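Local coordinates for hypothetical protein ybgI (PDB 1NMO) that forms a toroidal hexamer with a two-iron site in each subunit and may take part in degrading radiation-damaged nucleotides, at residues A[165-170]-A[185-190]; A[160-165]-A[207-212]; A[36-41]-A[59-64]; A[26-31]-A[91-96]. One frame throughout, in Å; residues are numbered along the deposited sequence.

From the N terminus, residues 26-31 open contact 4, which 91-96 closes. Contact 3 is nested inside that loop, where 36-41 meets 59-64 after one helix. These two contacts share a mixed sheet: strands 92-95 and 59-62 are neighbours, and the Val60 backbone is hydrogen-bonded to those of Asn92 and Tyr94. Later, 160-165 opens contact 2, which 207-212 closes. Contact 1 lies within it, joining 165-170 to 185-190, and Val165 belongs to both. Contact 1 pairs two strands of a second mixed sheet, and contact 2 folds a loop onto its strand 209-212. The two pairs lie on opposite sides of the chain centre, and the centres of contacts 1 and 3 are about 33 Å apart.

Contact 1. Residues A[165-170]-A[185-190]; sequences VQRVAW and FGVDAF
Val168 pairs with Ala189, and Ala169 with Phe190, where the two parallel strands of a beta-alpha-beta unit lie side by side. Helix 179-185 makes the crossover between them. On one face of the sheet, Ala189 CB faces the notch formed by two valine methyls. It meets Val165 CG1 at 3.8 Å and Val168 CG2 at 4.2 Å. On the other face the low point is Ala169. Val187 CG1 rests 3.9 Å from Ala169 CB, and the Phe190 ring runs past the same methyl. Phe190 CG stands opposite its own N (chi1 176°), which carries ring atom CE1 to 3.8 Å from Trp170 CA. Ala182 of the crossover helix packs on both Ala169 and Phe190.

The Arg167 chain lies along Gly186, where the backbone leaves the helix. Arg167 CD is 3.0 Å from Gly186 O. The chain bends about its CG-CD bond (chi3 -65°), and Arg167 NH1 comes obliquely to 4.2 Å from Phe185 CE2. The planes are 16° apart, but the groups do not stack.

Ala169 N bonds to Ala189 O, and Arg167 O accepts from both Asp188 N and Ala189 N. The Asp188 carboxylate turns back onto the first strand, and two bonds grip one oxygen. Gln166 N meets the anti lone pair of Asp188 OD2 at 2.7 Å, while Arg167 N reaches Asp188 OD2 at 3.0 Å from above the carboxylate plane.

Contact 2. Residues A[160-165]-A[207-212]; sequences TGPEVV and GLHFYA
His209, Gly207 and Thr160 carry this contact, in which the loop ahead of strand 165-170 folds against the start of strand 209-212 in a mixed beta sheet. His209 is the main element. Its CG lies opposite the carbonyl carbon (chi1 -75°), which carries the ring against the loop. His209 NE2 donates to Pro162 O at 2.8 Å, with an angle of 156° at the hydrogen. The acceptor sits near the ring edge, slightly out of its plane. Gly161 CA rides over one ring face, 4.0 Å from the centroid of the His209 ring, in a CH-pi contact. Val165 CG2 approaches obliquely and is tight, at 3.2 Å from His209 CD2. The second ring nitrogen, His209 ND1, is hydrogen-bonded to Trp156 NE1. Both ring nitrogens are therefore engaged, which would fix the rotation of the imidazole.

Gly207 has a positive phi (64°) and lies close against Thr160. Gly207 CA is 3.0 Å from Thr160 O. Thr160 OG1 is 3.3 Å from Gly207 CA and also hydrogen-bonds to Arg204 O. Gly207 O in turn receives a CA-H...O contact from Gly161 CA at 3.4 Å. Thr160 also packs on Leu55 of a second subunit. A water completes the join: it accepts from Thr160 N at 2.9 Å and donates to Leu208 O at 3.1 Å.

Contact 3. Residues A[36-41]-A[59-64]; sequences QKIVTG and AVIVHH. With FE (Fe (III) ion), chain G; FE (Fe (III) ion), chain H.
Ile38 to Thr40 pair with Ala59 to Ile61 as parallel strands of a beta-alpha-beta unit. The short strand segments are inclined at 26°.

The hydrogen bonds alternate in the parallel manner. Ala59 N bonds to Lys37 O at a long 3.3 Å. Val39 N reaches Ala59 O at 3.1 Å and is nearly straight (170°). Ile61 N then bonds to Val39 O at 2.9 Å, and Gly41 N to Ile61 O at 3.1 Å.

The apolar contacts line one face. Ile38 CG2 touches Ile61 CG1 at 3.9 Å. Thr40 and Ile61 lie alongside each other, pointing the same way, with Thr40 CG2 3.8 Å from Ile61 CB. The Thr40 hydroxyl instead bonds to Ser227 OG.

Metal binding follows at His63, where the chain turns a corner. His63 CG is anti to the backbone N (chi1 -180°), which sends the ring away from strand 37-41 toward its iron. His64 NE2 binds one iron at 2.1 Å, and His63 NE2 binds the other at 2.5 Å, with that iron in the plane of the His63 ring. His63 CD2 sits over one face of the His64 ring. His63 ND1 is bonded to Trp96 O, which helps to set the ring's rotation. Asp101 and a water join His63 at its iron, and His215 joins His64 at the other. Glu219 bridges both, completing the dinuclear site.

Both strands lie inside a mixed sheet, with 59-62 at its centre. Strand 237-240 flanks 37-41, strand 92-95 flanks 59-62, and helix 46-54 packs on the face of Val39, Val60 and Val62.

Contact 4. Residues A[26-31]-A[91-96]; sequences GLQVEG and INLYGW
A classic beta bulge marks this antiparallel pairing of edge strand 26-29 with strand 92-95: Gln28 and Val29 both face Leu93. Leu93 O accepts from Gln28 N at 2.6 Å and from Val29 N at 3.1 Å. Leu93 N returns a bond to Val29 O at 2.8 Å. Before the bulge, Gly26 and Gly95 form a hydrogen-bonded pair, with Gly26 N 2.9 Å from Gly95 O.

The side chains divide between two faces. On one, Tyr94 CG lies anti to its carbonyl carbon (chi1 -58°), which sets the ring against Leu27. Leu27 CD2 is 3.8 Å from the Tyr94 ring centroid and only 8° off the normal, a CH-pi contact. Helix 3-13 also packs on Tyr94, and the tyrosine hydroxyl bonds to Asn3 O. On the other face, Val29 CB meets Leu93 CB at 4.0 Å, against helix 78-88.

At one end, the backbone of Gly26 passes over a face of the Trp96 indole. Gly26 CA is 3.5 Å from Trp96 CZ2. At the other end, the Asn92 amide reaches the backbone at Gly31. Its ND2 bonds to Lys32 O and Asp58 O. Gly31 N donates to Asn92 OD1 at 2.9 Å, coming from well above the carbonyl plane.

Contact 1. Residues A[165-170]-A[185-190]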
loop_
_atom_site.group_PDB
_atom_site.type_symbol
_atom_site.label_atom_id
_atom_site.label_comp_id
_atom_site.label_asym_id
_atom_site.label_seq_id
_atom_site.Cartn_x
_atom_site.Cartn_y
_atom_site.Cartn_z
ATOM N N VAL A 165 14.652 2.168 -32.705
ATOM C CA VAL A 165 15.892 1.487 -32.377
ATOM C C VAL A 165 16.061 0.326 -33.341
ATOM O O VAL A 165 15.210 -0.588 -33.427
ATOM C CB VAL A 165 15.855 0.879 -30.975
ATOM C CG1 VAL A 165 17.033 -0.081 -30.783
ATOM C CG2 VAL A 165 15.914 1.946 -29.970
ATOM N N GLN A 166 17.178 0.319 -34.039
ATOM C CA GLN A 166 17.436 -0.800 -34.956
ATOM C C GLN A 166 18.741 -1.528 -34.587
ATOM O O GLN A 166 18.735 -2.714 -34.359
ATOM C CB GLN A 166 17.518 -0.291 -36.444
ATOM C CG GLN A 166 18.148 -1.360 -37.358
ATOM C CD GLN A 166 17.573 -1.351 -38.759
ATOM O OE1 GLN A 166 17.491 -2.403 -39.431
ATOM N NE2 GLN A 166 17.175 -0.189 -39.212
ATOM N N ARG A 167 19.845 -0.781 -34.540
ATOM C CA ARG A 167 21.180 -1.323 -34.259
ATOM C C ARG A 167 21.420 -1.208 -32.778
ATOM O O ARG A 167 21.216 -0.155 -32.183
ATOM C CB ARG A 167 22.231 -0.536 -35.104
ATOM C CG ARG A 167 23.690 -0.856 -34.825
ATOM C CD ARG A 167 24.589 -0.066 -35.850
ATOM N NE ARG A 167 24.271 -0.610 -37.172
ATOM C CZ ARG A 167 25.176 -0.952 -38.081
ATOM N NH1 ARG A 167 26.475 -0.774 -37.816
ATOM N NH2 ARG A 167 24.772 -1.574 -39.215
ATOM N N VAL A 168 21.860 -2.292 -32.179
ATOM C CA VAL A 168 22.046 -2.381 -30.729
ATOM C C VAL A 168 23.394 -3.002 -30.307
ATOM O O VAL A 168 24.053 -3.680 -31.123
ATOM C CB VAL A 168 20.932 -3.299 -30.222
ATOM C CG1 VAL A 168 21.084 -3.543 -28.775
ATOM C CG2 VAL A 168 19.607 -2.647 -30.494
ATOM N N ALA A 169 23.888 -2.732 -29.094
ATOM C CA ALA A 169 25.093 -3.501 -28.720
ATOM C C ALA A 169 24.762 -3.848 -27.260
ATOM O O ALA A 169 23.861 -3.239 -26.684
ATOM C CB ALA A 169 26.394 -2.696 -28.855
ATOM N N TRP A 170 25.455 -4.785 -26.628
ATOM C CA TRP A 170 25.043 -5.120 -25.296
ATOM C C TRP A 170 26.139 -5.850 -24.614
ATOM O O TRP A 170 27.065 -6.308 -25.291
ATOM C CB TRP A 170 23.817 -6.016 -25.384
ATOM C CG TRP A 170 24.019 -7.352 -26.081
ATOM C CD1 TRP A 170 24.330 -8.543 -25.510
ATOM C CD2 TRP A 170 23.952 -7.604 -27.509
ATOM N NE1 TRP A 170 24.470 -9.526 -26.477
ATOM C CE2 TRP A 170 24.240 -8.980 -27.707
ATOM C CE3 TRP A 170 23.676 -6.789 -28.640
ATOM C CZ2 TRP A 170 24.250 -9.570 -28.987
ATOM C CZ3 TRP A 170 23.693 -7.369 -29.935
ATOM C CH2 TRP A 170 23.977 -8.738 -30.087
ATOM N N PHE A 185 31.327 3.237 -31.736
ATOM C CA PHE A 185 31.047 2.293 -32.812
ATOM C C PHE A 185 29.845 2.717 -33.652
ATOM O O PHE A 185 29.893 2.655 -34.900
ATOM C CB PHE A 185 30.825 0.910 -32.232
ATOM C CG PHE A 185 30.666 -0.146 -33.271
ATOM C CD1 PHE A 185 31.789 -0.716 -33.872
ATOM C CD2 PHE A 185 29.409 -0.494 -33.704
ATOM C CE1 PHE A 185 31.654 -1.626 -34.918
ATOM C CE2 PHE A 185 29.235 -1.386 -34.732
ATOM C CZ PHE A 185 30.360 -1.964 -35.358
ATOM N N GLY A 186 28.783 3.177 -32.975
ATOM C CA GLY A 186 27.562 3.644 -33.624
ATOM C C GLY A 186 26.409 2.683 -33.392
ATOM O O GLY A 186 26.237 1.663 -34.096
ATOM N N VAL A 187 25.594 2.939 -32.387
ATOM C CA VAL A 187 24.453 2.053 -32.211
ATOM C C VAL A 187 23.276 2.949 -31.837
ATOM O O VAL A 187 23.490 4.107 -31.535
ATOM C CB VAL A 187 24.718 1.068 -31.078
ATOM C CG1 VAL A 187 25.877 0.130 -31.466
ATOM C CG2 VAL A 187 25.080 1.894 -29.751
ATOM N N ASP A 188 22.046 2.434 -31.844
ATOM C CA ASP A 188 20.944 3.287 -31.428
ATOM C C ASP A 188 20.692 2.949 -29.931
ATOM O O ASP A 188 20.219 3.798 -29.149
ATOM C CB ASP A 188 19.648 2.948 -32.183
ATOM C CG ASP A 188 19.796 2.965 -33.691
ATOM O OD1 ASP A 188 20.558 3.803 -34.201
ATOM O OD2 ASP A 188 19.114 2.163 -34.374
ATOM N N ALA A 189 20.984 1.714 -29.518
ATOM C CA ALA A 189 20.735 1.372 -28.110
ATOM C C ALA A 189 21.845 0.487 -27.550
ATOM O O ALA A 189 22.541 -0.228 -28.334
ATOM C CB ALA A 189 19.417 0.704 -27.993
ATOM N N PHE A 190 22.060 0.574 -26.230
ATOM C CA PHE A 190 23.085 -0.270 -25.523
ATOM C C PHE A 190 22.334 -0.832 -24.364
ATOM O O PHE A 190 21.627 -0.086 -23.661
ATOM C CB PHE A 190 24.298 0.544 -25.013
ATOM C CG PHE A 190 25.282 -0.278 -24.231
ATOM C CD1 PHE A 190 25.987 -1.321 -24.827
ATOM C CD2 PHE A 190 25.523 -0.009 -22.862
ATOM C CE1 PHE A 190 26.936 -2.105 -24.100
ATOM C CE2 PHE A 190 26.445 -0.758 -22.136
ATOM C CZ PHE A 190 27.173 -1.832 -22.760
#

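Contact 2. Residues A[160-165]-A[207-212]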
loop_
_atom_site.group_PDB
_atom_site.type_symbol
_atom_site.label_atom_id
_atom_site.label_comp_id
_atom_site.label_asym_id
_atom_site.label_seq_id
_atom_site.Cartn_x
_atom_site.Cartn_y
_atom_site.Cartn_z
ATOM N N THR A 160 17.389 11.206 -25.390
ATOM C CA THR A 160 18.037 11.701 -26.620
ATOM C C THR A 160 18.378 10.632 -27.636
ATOM O O THR A 160 19.269 10.821 -28.504
ATOM C CB THR A 160 19.311 12.499 -26.290
ATOM O OG1 THR A 160 20.324 11.605 -25.798
ATOM C CG2 THR A 160 19.008 13.566 -25.151
ATOM N N GLY A 161 17.680 9.501 -27.546
ATOM C CA GLY A 161 17.978 8.416 -28.479
ATOM C C GLY A 161 17.132 8.508 -29.739
ATOM O O GLY A 161 16.099 9.191 -29.706
ATOM N N PRO A 162 17.507 7.807 -30.840
ATOM C CA PRO A 162 16.783 7.814 -32.125
ATOM C C PRO A 162 15.283 7.576 -31.866
ATOM O O PRO A 162 14.930 7.206 -30.743
ATOM C CB PRO A 162 17.455 6.650 -32.911
ATOM C CG PRO A 162 18.809 6.493 -32.275
ATOM C CD PRO A 162 18.603 6.808 -30.828
ATOM N N GLU A 163 14.404 7.767 -32.861
ATOM C CA GLU A 163 12.954 7.569 -32.660
ATOM C C GLU A 163 12.602 6.108 -32.847
ATOM O O GLU A 163 11.542 5.642 -32.480
ATOM C CB GLU A 163 12.131 8.442 -33.630
ATOM C CG GLU A 163 12.628 8.539 -35.081
ATOM C CD GLU A 163 11.539 9.155 -36.042
ATOM O OE1 GLU A 163 10.696 8.343 -36.569
ATOM O OE2 GLU A 163 11.510 10.437 -36.242
ATOM N N VAL A 164 13.517 5.392 -33.470
ATOM C CA VAL A 164 13.356 3.961 -33.669
ATOM C C VAL A 164 14.690 3.326 -33.330
ATOM O O VAL A 164 15.754 3.907 -33.602
ATOM C CB VAL A 164 12.977 3.647 -35.121
ATOM C CG1 VAL A 164 12.807 2.117 -35.300
ATOM C CG2 VAL A 164 11.624 4.345 -35.436
ATOM N N VAL A 165 14.652 2.168 -32.705
ATOM C CA VAL A 165 15.892 1.487 -32.377
ATOM C C VAL A 165 16.061 0.326 -33.341
ATOM O O VAL A 165 15.210 -0.588 -33.427
ATOM C CB VAL A 165 15.855 0.879 -30.975
ATOM C CG1 VAL A 165 17.033 -0.081 -30.783
ATOM C CG2 VAL A 165 15.914 1.946 -29.970
ATOM N N GLY A 207 23.395 10.505 -27.372
ATOM C CA GLY A 207 22.173 10.152 -28.104
ATOM C C GLY A 207 21.750 8.684 -28.322
ATOM O O GLY A 207 21.235 8.296 -29.384
ATOM N N LEU A 208 21.945 7.808 -27.335
ATOM C CA LEU A 208 21.467 6.453 -27.543
ATOM C C LEU A 208 20.551 6.055 -26.378
ATOM O O LEU A 208 20.569 6.670 -25.316
ATOM C CB LEU A 208 22.605 5.463 -27.704
ATOM C CG LEU A 208 23.535 5.335 -26.518
ATOM C CD1 LEU A 208 24.488 4.132 -26.683
ATOM C CD2 LEU A 208 24.338 6.561 -26.455
ATOM N N HIS A 209 19.692 5.079 -26.651
ATOM C CA HIS A 209 18.781 4.546 -25.693
ATOM C C HIS A 209 19.617 3.642 -24.815
ATOM O O HIS A 209 20.364 2.811 -25.351
ATOM C CB HIS A 209 17.719 3.684 -26.394
ATOM C CG HIS A 209 16.685 4.477 -27.127
ATOM N ND1 HIS A 209 15.683 5.169 -26.477
ATOM C CD2 HIS A 209 16.536 4.742 -28.455
ATOM C CE1 HIS A 209 14.962 5.844 -27.368
ATOM N NE2 HIS A 209 15.459 5.600 -28.574
ATOM N N PHE A 210 19.479 3.754 -23.487
ATOM C CA PHE A 210 20.246 2.882 -22.600
ATOM C C PHE A 210 19.264 2.116 -21.711
ATOM O O PHE A 210 18.301 2.713 -21.261
ATOM C CB PHE A 210 21.240 3.677 -21.713
ATOM C CG PHE A 210 21.746 2.879 -20.600
ATOM C CD1 PHE A 210 22.636 1.837 -20.830
ATOM C CD2 PHE A 210 21.257 3.071 -19.315
ATOM C CE1 PHE A 210 23.056 0.976 -19.802
ATOM C CE2 PHE A 210 21.667 2.212 -18.275
ATOM C CZ PHE A 210 22.570 1.163 -18.535
ATOM N N TYR A 211 19.511 0.831 -21.480
ATOM C CA TYR A 211 18.663 -0.049 -20.661
ATOM C C TYR A 211 19.581 -0.754 -19.661
ATOM O O TYR A 211 20.622 -1.298 -20.079
ATOM C CB TYR A 211 18.018 -1.182 -21.498
ATOM C CG TYR A 211 17.180 -0.645 -22.599
ATOM C CD1 TYR A 211 17.750 -0.154 -23.739
ATOM C CD2 TYR A 211 15.812 -0.472 -22.401
ATOM C CE1 TYR A 211 16.960 0.547 -24.672
ATOM C CE2 TYR A 211 15.018 0.181 -23.301
ATOM C CZ TYR A 211 15.587 0.708 -24.444
ATOM O OH TYR A 211 14.741 1.417 -25.332
ATOM N N ALA A 212 19.207 -0.754 -18.361
ATOM C CA ALA A 212 20.018 -1.458 -17.348
ATOM C C ALA A 212 18.986 -2.519 -17.083
ATOM O O ALA A 212 18.022 -2.253 -16.375
ATOM C CB ALA A 212 20.230 -0.588 -16.143
HETATM O O HOH W 1 19.177 9.226 -24.277
#

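Contact 3. Residues A[36-41]-A[59-64]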
loop_
_atom_site.group_PDB
_atom_site.type_symbol
_atom_site.label_atom_id
_atom_site.label_comp_id
_atom_site.label_asym_id
_atom_site.label_seq_id
_atom_site.Cartn_x
_atom_site.Cartn_y
_atom_site.Cartn_z
ATOM N N GLN A 36 26.967 -37.299 -10.856
ATOM C CA GLN A 36 25.814 -37.702 -11.642
ATOM C C GLN A 36 24.673 -36.683 -11.588
ATOM O O GLN A 36 24.083 -36.351 -12.622
ATOM C CB GLN A 36 25.240 -39.037 -11.173
ATOM C CG GLN A 36 23.850 -39.318 -11.827
ATOM C CD GLN A 36 23.856 -39.293 -13.440
ATOM O OE1 GLN A 36 22.770 -39.086 -14.116
ATOM N NE2 GLN A 36 25.071 -39.522 -14.055
ATOM N N LYS A 37 24.364 -36.169 -10.401
ATOM C CA LYS A 37 23.250 -35.230 -10.188
ATOM C C LYS A 37 23.813 -33.795 -10.090
ATOM O O LYS A 37 24.712 -33.552 -9.272
ATOM C CB LYS A 37 22.522 -35.665 -8.893
ATOM C CG LYS A 37 21.377 -34.756 -8.472
ATOM C CD LYS A 37 20.000 -35.200 -8.962
ATOM C CE LYS A 37 18.981 -34.032 -8.824
ATOM N NZ LYS A 37 17.737 -34.105 -9.795
ATOM N N ILE A 38 23.330 -32.856 -10.920
ATOM C CA ILE A 38 23.907 -31.514 -10.908
ATOM C C ILE A 38 22.884 -30.372 -10.816
ATOM O O ILE A 38 21.855 -30.395 -11.535
ATOM C CB ILE A 38 24.754 -31.301 -12.187
ATOM C CG1 ILE A 38 25.774 -32.397 -12.334
ATOM C CG2 ILE A 38 25.570 -30.098 -12.092
ATOM C CD1 ILE A 38 26.838 -31.991 -13.337
ATOM N N VAL A 39 23.161 -29.409 -9.920
ATOM C CA VAL A 39 22.357 -28.225 -9.724
ATOM C C VAL A 39 23.227 -27.017 -10.225
ATOM O O VAL A 39 24.443 -26.925 -9.917
ATOM C CB VAL A 39 21.974 -28.054 -8.192
ATOM C CG1 VAL A 39 21.738 -26.545 -7.842
ATOM C CG2 VAL A 39 20.753 -28.926 -7.846
ATOM N N THR A 40 22.597 -26.128 -11.017
ATOM C CA THR A 40 23.242 -24.988 -11.591
ATOM C C THR A 40 22.401 -23.754 -11.315
ATOM O O THR A 40 21.193 -23.859 -11.015
ATOM C CB THR A 40 23.379 -25.164 -13.119
ATOM O OG1 THR A 40 22.079 -25.064 -13.739
ATOM C CG2 THR A 40 24.016 -26.532 -13.433
ATOM N N GLY A 41 23.042 -22.574 -11.374
ATOM C CA GLY A 41 22.330 -21.324 -11.139
ATOM C C GLY A 41 23.269 -20.212 -11.450
ATOM O O GLY A 41 24.416 -20.505 -11.728
ATOM N N ALA A 59 27.217 -32.005 -7.787
ATOM C CA ALA A 59 28.007 -30.848 -8.194
ATOM C C ALA A 59 27.123 -29.635 -8.294
ATOM O O ALA A 59 25.903 -29.738 -8.444
ATOM C CB ALA A 59 28.641 -31.087 -9.511
ATOM N N VAL A 60 27.759 -28.479 -8.242
ATOM C CA VAL A 60 27.045 -27.230 -8.457
ATOM C C VAL A 60 27.825 -26.498 -9.516
ATOM O O VAL A 60 29.061 -26.469 -9.448
ATOM C CB VAL A 60 27.024 -26.362 -7.218
ATOM C CG1 VAL A 60 26.444 -24.952 -7.533
ATOM C CG2 VAL A 60 26.145 -27.026 -6.277
ATOM N N ILE A 61 27.127 -25.984 -10.536
ATOM C CA ILE A 61 27.810 -25.224 -11.572
ATOM C C ILE A 61 27.164 -23.813 -11.635
ATOM O O ILE A 61 25.923 -23.683 -11.589
ATOM C CB ILE A 61 27.729 -25.920 -12.933
ATOM C CG1 ILE A 61 28.299 -27.347 -12.846
ATOM C CG2 ILE A 61 28.490 -25.049 -13.921
ATOM C CD1 ILE A 61 28.371 -28.120 -14.182
ATOM N N VAL A 62 27.995 -22.767 -11.718
ATOM C CA VAL A 62 27.516 -21.400 -11.674
ATOM C C VAL A 62 28.267 -20.434 -12.552
ATOM O O VAL A 62 29.313 -20.799 -13.078
ATOM C CB VAL A 62 27.646 -20.804 -10.241
ATOM C CG1 VAL A 62 26.775 -21.547 -9.248
ATOM C CG2 VAL A 62 29.059 -20.825 -9.809
ATOM N N HIS A 63 27.688 -19.236 -12.775
ATOM C CA HIS A 63 28.373 -18.209 -13.532
ATOM C C HIS A 63 29.315 -17.434 -12.595
ATOM O O HIS A 63 30.386 -17.010 -13.034
ATOM C CB HIS A 63 27.408 -17.249 -14.144
ATOM C CG HIS A 63 28.046 -16.155 -14.958
ATOM N ND1 HIS A 63 29.176 -16.345 -15.742
ATOM C CD2 HIS A 63 27.698 -14.843 -15.103
ATOM C CE1 HIS A 63 29.497 -15.191 -16.321
ATOM N NE2 HIS A 63 28.620 -14.259 -15.946
ATOM N N HIS A 64 28.897 -17.252 -11.323
ATOM C CA HIS A 64 29.669 -16.543 -10.285
ATOM C C HIS A 64 30.017 -17.443 -9.076
ATOM O O HIS A 64 29.204 -17.674 -8.156
ATOM C CB HIS A 64 28.892 -15.354 -9.730
ATOM C CG HIS A 64 28.522 -14.326 -10.742
ATOM N ND1 HIS A 64 27.233 -14.183 -11.210
ATOM C CD2 HIS A 64 29.261 -13.375 -11.362
ATOM C CE1 HIS A 64 27.193 -13.181 -12.064
ATOM N NE2 HIS A 64 28.405 -12.672 -12.172
HETATM FE FE FE G . 28.023 -11.292 -13.756
HETATM FE FE FE H . 28.982 -11.875 -16.716
HETATM O O HOH W 2 29.559 -9.879 -17.865
#

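Contact 4. Residues A[26-31]-A[91-96]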
loop_
_atom_site.group_PDB
_atom_site.type_symbol
_atom_site.label_atom_id
_atom_site.label_comp_id
_atom_site.label_asym_id
_atom_site.label_seq_id
_atom_site.Cartn_x
_atom_site.Cartn_y
_atom_site.Cartn_z
ATOM N N GLY A 26 36.519 -23.411 -13.878
ATOM C CA GLY A 26 36.638 -24.864 -13.762
ATOM C C GLY A 26 36.188 -25.370 -12.394
ATOM O O GLY A 26 35.247 -24.791 -11.803
ATOM N N LEU A 27 36.860 -26.414 -11.870
ATOM C CA LEU A 27 36.506 -26.984 -10.534
ATOM C C LEU A 27 36.956 -25.963 -9.486
ATOM O O LEU A 27 38.158 -25.744 -9.378
ATOM C CB LEU A 27 37.343 -28.228 -10.248
ATOM C CG LEU A 27 36.540 -29.435 -9.844
ATOM C CD1 LEU A 27 37.449 -30.405 -9.155
ATOM C CD2 LEU A 27 35.384 -29.069 -8.998
ATOM N N GLN A 28 36.087 -25.342 -8.714
ATOM C CA GLN A 28 36.682 -24.428 -7.744
ATOM C C GLN A 28 36.736 -25.073 -6.352
ATOM O O GLN A 28 37.524 -24.672 -5.494
ATOM C CB GLN A 28 35.891 -23.134 -7.661
ATOM C CG GLN A 28 35.794 -22.401 -9.009
ATOM C CD GLN A 28 35.112 -21.064 -8.805
ATOM O OE1 GLN A 28 34.532 -20.813 -7.732
ATOM N NE2 GLN A 28 35.174 -20.198 -9.813
ATOM N N VAL A 29 35.906 -26.069 -6.092
ATOM C CA VAL A 29 35.969 -26.668 -4.746
ATOM C C VAL A 29 35.728 -28.109 -5.053
ATOM O O VAL A 29 34.661 -28.475 -5.508
ATOM C CB VAL A 29 34.866 -26.125 -3.805
ATOM C CG1 VAL A 29 35.089 -26.684 -2.383
ATOM C CG2 VAL A 29 34.908 -24.541 -3.791
ATOM N N GLU A 30 36.747 -28.926 -4.864
ATOM C CA GLU A 30 36.633 -30.350 -5.134
ATOM C C GLU A 30 35.756 -31.082 -4.125
ATOM O O GLU A 30 35.789 -30.784 -2.936
ATOM C CB GLU A 30 38.012 -30.967 -5.092
ATOM C CG GLU A 30 38.130 -32.259 -5.745
ATOM C CD GLU A 30 39.467 -32.898 -5.427
ATOM O OE1 GLU A 30 40.420 -32.143 -5.028
ATOM O OE2 GLU A 30 39.560 -34.149 -5.579
ATOM N N GLY A 31 35.010 -32.076 -4.639
ATOM C CA GLY A 31 34.132 -32.930 -3.846
ATOM C C GLY A 31 34.231 -34.401 -4.297
ATOM O O GLY A 31 35.331 -34.849 -4.677
ATOM N N ILE A 91 30.246 -31.893 -2.076
ATOM C CA ILE A 91 29.675 -31.381 -3.305
ATOM C C ILE A 91 30.763 -30.626 -4.099
ATOM O O ILE A 91 31.395 -29.746 -3.538
ATOM C CB ILE A 91 28.526 -30.413 -2.987
ATOM C CG1 ILE A 91 27.349 -31.121 -2.354
ATOM C CG2 ILE A 91 28.053 -29.740 -4.230
ATOM C CD1 ILE A 91 26.182 -30.178 -2.044
ATOM N N ASN A 92 31.021 -30.998 -5.361
ATOM C CA ASN A 92 31.945 -30.230 -6.247
ATOM C C ASN A 92 31.393 -28.820 -6.679
ATOM O O ASN A 92 30.258 -28.712 -7.168
ATOM C CB ASN A 92 32.211 -31.011 -7.553
ATOM C CG ASN A 92 32.867 -32.334 -7.291
ATOM O OD1 ASN A 92 34.091 -32.451 -7.325
ATOM N ND2 ASN A 92 32.067 -33.338 -6.945
ATOM N N LEU A 93 32.132 -27.727 -6.509
ATOM C CA LEU A 93 31.581 -26.462 -7.058
ATOM C C LEU A 93 32.421 -26.119 -8.262
ATOM O O LEU A 93 33.657 -26.071 -8.154
ATOM C CB LEU A 93 31.730 -25.267 -6.131
ATOM C CG LEU A 93 31.414 -23.900 -6.768
ATOM C CD1 LEU A 93 29.902 -23.824 -6.913
ATOM C CD2 LEU A 93 31.852 -22.729 -5.868
ATOM N N TYR A 94 31.784 -25.887 -9.419
ATOM C CA TYR A 94 32.516 -25.452 -10.618
ATOM C C TYR A 94 31.862 -24.114 -10.888
ATOM O O TYR A 94 30.668 -23.934 -10.533
ATOM C CB TYR A 94 32.205 -26.313 -11.859
ATOM C CG TYR A 94 32.479 -27.826 -11.777
ATOM C CD1 TYR A 94 31.684 -28.642 -11.026
ATOM C CD2 TYR A 94 33.533 -28.409 -12.496
ATOM C CE1 TYR A 94 31.894 -30.037 -10.980
ATOM C CE2 TYR A 94 33.775 -29.802 -12.453
ATOM C CZ TYR A 94 32.943 -30.604 -11.705
ATOM O OH TYR A 94 33.125 -31.988 -11.736
ATOM N N GLY A 95 32.629 -23.190 -11.491
ATOM C CA GLY A 95 32.156 -21.876 -11.932
ATOM C C GLY A 95 32.892 -21.521 -13.257
ATOM O O GLY A 95 34.068 -21.903 -13.428
ATOM N N TRP A 96 32.217 -20.884 -14.231
ATOM C CA TRP A 96 32.834 -20.380 -15.451
ATOM C C TRP A 96 32.364 -18.929 -15.590
ATOM O O TRP A 96 31.177 -18.665 -15.801
ATOM C CB TRP A 96 32.418 -21.165 -16.686
ATOM C CG TRP A 96 33.255 -22.376 -16.868
ATOM C CD1 TRP A 96 34.457 -22.444 -17.497
ATOM C CD2 TRP A 96 33.029 -23.683 -16.296
ATOM N NE1 TRP A 96 35.002 -23.688 -17.355
ATOM C CE2 TRP A 96 34.150 -24.473 -16.624
ATOM C CE3 TRP A 96 31.976 -24.259 -15.539
ATOM C CZ2 TRP A 96 34.271 -25.794 -16.223
ATOM C CZ3 TRP A 96 32.079 -25.561 -15.136
ATOM C CH2 TRP A 96 33.237 -26.332 -15.479
HETATM O O HOH W 3 33.549 -30.350 -1.510
#